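Local coordinates for protein ADP-ribose pyrophosphatase MutT (Rickettsia felis, PDB 4KYX) that probably hydrolyses nucleoside diphosphate-linked substrates or oxidised nucleoside triphosphates such as 8-oxo-dGTP, as a magnesium-dependent Nudix pyrophosphatase, at residues L133-I137 / E138-Y142; H48-F51 / G52-F55. All coordinates share one frame; numbering follows the deposited sequence.

Contact 1 (L133-I137 / E138-Y142); sequences LKRLI and EKKCY
Lys-134 and Glu-138 show how a helix end is sealed by backbone and side chains together. The carbonyl O of Lys-134 accepts the last alpha-helical bond, from Glu-138 N at 3.0 Å. The two side chains run alongside each other, pointing the same way, the glutamate folded at chi2 (-70°). Their charged ends, NZ and OE2, stay 4.0 Å apart, too far for a salt bridge; a water accepts from NZ and donates to OE2, while Ser-127 O also takes a bond from NZ. Arg-135 comes next: its O receives Lys-140 N at 2.7 Å, and one guanidinium face lies under Lys-140 CB, which sits over the group's centre as the side chains cross nearly at right angles. Leu-136 O takes Lys-139 N at 3.0 Å, from well above the carbonyl plane. These two bonds and the positive phi of Lys-139 (50°) define a Schellman motif. Leu-136 CD1 also meets Cys-141 SG at 3.8 Å. Ile-137, the last helical residue, packs on Leu-125 and Ile-147. Leu-136 brings the helix against Ala-78 of strand 75-84, and Cys-141, beyond the helix, touches Thr-80 of the same strand before the chain enters strand 142-143.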
# COMPACT_ATOMS: atom_id res chain seq x y z
N LEU A 133 1.17 -13.46 0.55
CA LEU A 133 2.52 -13.96 0.73
C LEU A 133 2.95 -14.75 -0.51
O LEU A 133 4.07 -14.60 -0.97
CB LEU A 133 2.59 -14.88 1.98
CG LEU A 133 3.92 -15.56 2.26
CD1 LEU A 133 5.05 -14.55 2.35
CD2 LEU A 133 3.88 -16.36 3.54
N LYS A 134 2.06 -15.60 -1.03
CA LYS A 134 2.31 -16.31 -2.28
C LYS A 134 2.71 -15.33 -3.38
O LYS A 134 3.68 -15.57 -4.09
CB LYS A 134 1.07 -17.13 -2.70
CG LYS A 134 1.27 -18.10 -3.88
CD LYS A 134 2.19 -19.26 -3.50
CE LYS A 134 2.20 -20.46 -4.45
NZ LYS A 134 3.11 -21.47 -3.86
N ARG A 135 1.96 -14.24 -3.50
CA ARG A 135 2.25 -13.21 -4.49
C ARG A 135 3.61 -12.59 -4.29
O ARG A 135 4.37 -12.36 -5.25
CB ARG A 135 1.14 -12.13 -4.52
CG ARG A 135 -0.13 -12.68 -5.14
CD ARG A 135 -1.14 -11.64 -5.52
NE ARG A 135 -1.57 -12.00 -6.85
CZ ARG A 135 -1.44 -11.28 -7.97
NH1 ARG A 135 -1.84 -11.84 -9.11
NH2 ARG A 135 -0.98 -10.02 -7.96
N LEU A 136 3.92 -12.29 -3.03
CA LEU A 136 5.21 -11.79 -2.71
C LEU A 136 6.33 -12.76 -3.11
O LEU A 136 7.32 -12.40 -3.77
CB LEU A 136 5.26 -11.46 -1.24
CG LEU A 136 6.65 -11.07 -0.77
CD1 LEU A 136 7.04 -9.81 -1.48
CD2 LEU A 136 6.73 -10.89 0.73
N ILE A 137 6.20 -14.01 -2.68
CA ILE A 137 7.23 -15.02 -3.00
C ILE A 137 7.45 -15.23 -4.52
O ILE A 137 8.58 -15.34 -4.97
CB ILE A 137 6.95 -16.34 -2.27
CG1 ILE A 137 6.96 -16.10 -0.79
CG2 ILE A 137 7.95 -17.41 -2.69
CD1 ILE A 137 8.22 -15.44 -0.28
N GLU A 138 6.39 -15.17 -5.31
CA GLU A 138 6.49 -15.39 -6.74
C GLU A 138 6.64 -14.06 -7.46
O GLU A 138 6.47 -13.97 -8.67
CB GLU A 138 5.28 -16.16 -7.23
CG GLU A 138 5.03 -17.45 -6.43
CD GLU A 138 6.06 -18.55 -6.65
OE1 GLU A 138 6.94 -18.42 -7.52
OE2 GLU A 138 5.99 -19.59 -5.94
N LYS A 139 6.98 -13.04 -6.69
CA LYS A 139 7.16 -11.66 -7.19
C LYS A 139 6.01 -11.10 -8.07
O LYS A 139 6.27 -10.29 -8.97
CB LYS A 139 8.46 -11.57 -7.97
CG LYS A 139 9.69 -12.10 -7.26
CD LYS A 139 10.93 -11.68 -8.06
CE LYS A 139 12.13 -12.58 -7.82
NZ LYS A 139 12.54 -12.51 -6.40
N LYS A 140 4.78 -11.50 -7.80
CA LYS A 140 3.59 -10.86 -8.39
C LYS A 140 3.12 -9.76 -7.46
O LYS A 140 2.04 -9.85 -6.82
CB LYS A 140 2.47 -11.89 -8.59
CG LYS A 140 2.84 -12.96 -9.57
CD LYS A 140 1.73 -13.98 -9.71
CE LYS A 140 2.21 -15.22 -10.44
NZ LYS A 140 2.37 -15.01 -11.89
N CYS A 141 3.94 -8.72 -7.36
CA CYS A 141 3.70 -7.63 -6.41
C CYS A 141 4.54 -6.45 -6.85
O CYS A 141 5.22 -6.53 -7.86
CB CYS A 141 4.07 -8.05 -4.99
SG CYS A 141 5.81 -8.52 -4.86
N TYR A 142 4.48 -5.35 -6.10
CA TYR A 142 5.35 -4.20 -6.34
C TYR A 142 6.50 -4.32 -5.32
O TYR A 142 6.35 -3.98 -4.14
CB TYR A 142 4.57 -2.91 -6.13
CG TYR A 142 3.30 -2.82 -6.98
CD1 TYR A 142 3.34 -2.35 -8.31
CD2 TYR A 142 2.07 -3.26 -6.47
CE1 TYR A 142 2.20 -2.28 -9.07
CE2 TYR A 142 0.93 -3.19 -7.25
CZ TYR A 142 1.00 -2.67 -8.54
OH TYR A 142 -0.16 -2.62 -9.28
O HOH W 1 5.41 -19.76 -3.23

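Contact 2 (H48-F51 / G52-F55); sequences HLEF and GETF
Glu-53 reaches back across a tight turn to hold Glu-50 through its backbone. Its OE2 accepts Glu-50 N at 2.9 Å, the N-H pointing fairly straight at it (158°) and meeting the carboxylate on the anti side, only slightly out of its plane. In return Glu-53 N donates to Glu-50 O at 3.2 Å, the closing bond of a type II beta turn from Glu-50 to Glu-53. Backbone and side chain of one residue therefore grip both backbone polar atoms, N and O, of Glu-50. With CG beside its own backbone N (chi1 -63°) and the rest extended, the Glu-53 chain carries OE2 close to Glu-50 CB, at 3.3 Å. The other oxygen, OE1, forms a salt bridge with Arg-61 NE of helix 55-67, which ties the carboxylate to that helix.

Gly-52 occupies the third turn position with a positive phi (92°), a conformation well suited to glycine. Its N lies 3.3 Å from Phe-51 CG, obliquely to the ring, and is hydrogen-bonded to His-90 ND1 of the second subunit.

Leu-49 slides past Glu-53 in the opposite direction, CD1 being 3.8 Å from Glu-53 CB. Its other methyl, CD2, meets the edge of the Phe-55 ring in plane, 3.9 Å from CE1. Thr-54 then N-caps the helix through OG1 to Glu-57 N. Sequence and geometry match the first loop and helix start of the loop-helix-loop Nudix box, in whose signature Glu-53 and Arg-61 are the consensus glutamate and arginine.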
# COMPACT_ATOMS: atom_id res chain seq x y z
N HIS A 48 -4.36 -5.79 10.64
CA HIS A 48 -4.87 -4.55 10.06
C HIS A 48 -4.10 -3.33 10.55
O HIS A 48 -3.80 -3.22 11.74
CB HIS A 48 -6.30 -4.38 10.49
CG HIS A 48 -7.25 -5.27 9.78
ND1 HIS A 48 -8.13 -6.09 10.44
CD2 HIS A 48 -7.47 -5.47 8.46
CE1 HIS A 48 -8.85 -6.77 9.57
NE2 HIS A 48 -8.47 -6.41 8.36
N LEU A 49 -3.80 -2.40 9.65
CA LEU A 49 -3.28 -1.10 10.06
C LEU A 49 -4.37 -0.37 10.86
O LEU A 49 -5.52 -0.31 10.42
CB LEU A 49 -2.90 -0.26 8.82
CG LEU A 49 -2.26 1.10 9.12
CD1 LEU A 49 -0.90 1.00 9.80
CD2 LEU A 49 -2.10 1.83 7.81
N GLU A 50 -4.03 0.14 12.03
CA GLU A 50 -5.01 0.86 12.81
C GLU A 50 -4.87 2.35 12.56
O GLU A 50 -3.81 2.86 12.16
CB GLU A 50 -4.86 0.59 14.31
CG GLU A 50 -5.24 -0.82 14.70
CD GLU A 50 -5.05 -1.11 16.19
OE1 GLU A 50 -4.78 -0.18 16.97
OE2 GLU A 50 -5.14 -2.32 16.56
N PHE A 51 -5.96 3.07 12.81
CA PHE A 51 -5.97 4.52 12.59
C PHE A 51 -4.83 5.17 13.38
O PHE A 51 -4.68 4.92 14.56
CB PHE A 51 -7.29 5.13 13.03
CG PHE A 51 -7.32 6.64 12.92
CD1 PHE A 51 -6.81 7.46 13.93
CD2 PHE A 51 -7.89 7.24 11.81
CE1 PHE A 51 -6.86 8.85 13.80
CE2 PHE A 51 -7.94 8.62 11.70
CZ PHE A 51 -7.41 9.41 12.69
N GLY A 52 -4.07 6.05 12.73
CA GLY A 52 -3.06 6.82 13.41
C GLY A 52 -1.66 6.22 13.44
O GLY A 52 -0.73 6.94 13.74
N GLU A 53 -1.54 4.96 13.09
CA GLU A 53 -0.27 4.23 13.07
C GLU A 53 0.57 4.42 11.83
O GLU A 53 0.08 4.53 10.73
CB GLU A 53 -0.50 2.73 13.20
CG GLU A 53 -1.14 2.21 14.44
CD GLU A 53 -1.05 0.71 14.50
OE1 GLU A 53 -0.30 0.25 15.39
OE2 GLU A 53 -1.67 -0.04 13.67
N THR A 54 1.87 4.40 12.02
CA THR A 54 2.81 4.19 10.97
C THR A 54 2.90 2.70 10.66
O THR A 54 2.52 1.85 11.48
CB THR A 54 4.21 4.74 11.34
OG1 THR A 54 4.82 3.86 12.24
CG2 THR A 54 4.12 6.20 11.93
N PHE A 55 3.38 2.39 9.46
CA PHE A 55 3.52 0.99 9.04
C PHE A 55 4.48 0.33 9.99
O PHE A 55 4.23 -0.81 10.33
CB PHE A 55 4.08 0.83 7.64
CG PHE A 55 3.24 1.48 6.54
CD1 PHE A 55 1.87 1.67 6.68
CD2 PHE A 55 3.85 1.92 5.37
CE1 PHE A 55 1.14 2.29 5.68
CE2 PHE A 55 3.13 2.51 4.36
CZ PHE A 55 1.78 2.70 4.51

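How the contacts relate
Along the chain contact 2 precedes contact 1, and within one subunit they stand apart: their centres are 22 Å from each other and their nearest atoms about 11 Å, with no touch. Both belong to the Nudix domain and adjoin strands of its mixed five-stranded sheet, whose outermost strands within the chain are 45-48, leading into contact 2, and 142-143, following contact 1. Each illustrates a helix boundary, contact 2 the start of helix 55-67 and contact 1 the end of helix 131-137. The dimer brings them together: Tyr-142 of contact 1 meets Phe-55 of contact 2 on the second subunit, linking the Nudix-box loop of one copy to strand 142-143 of the other.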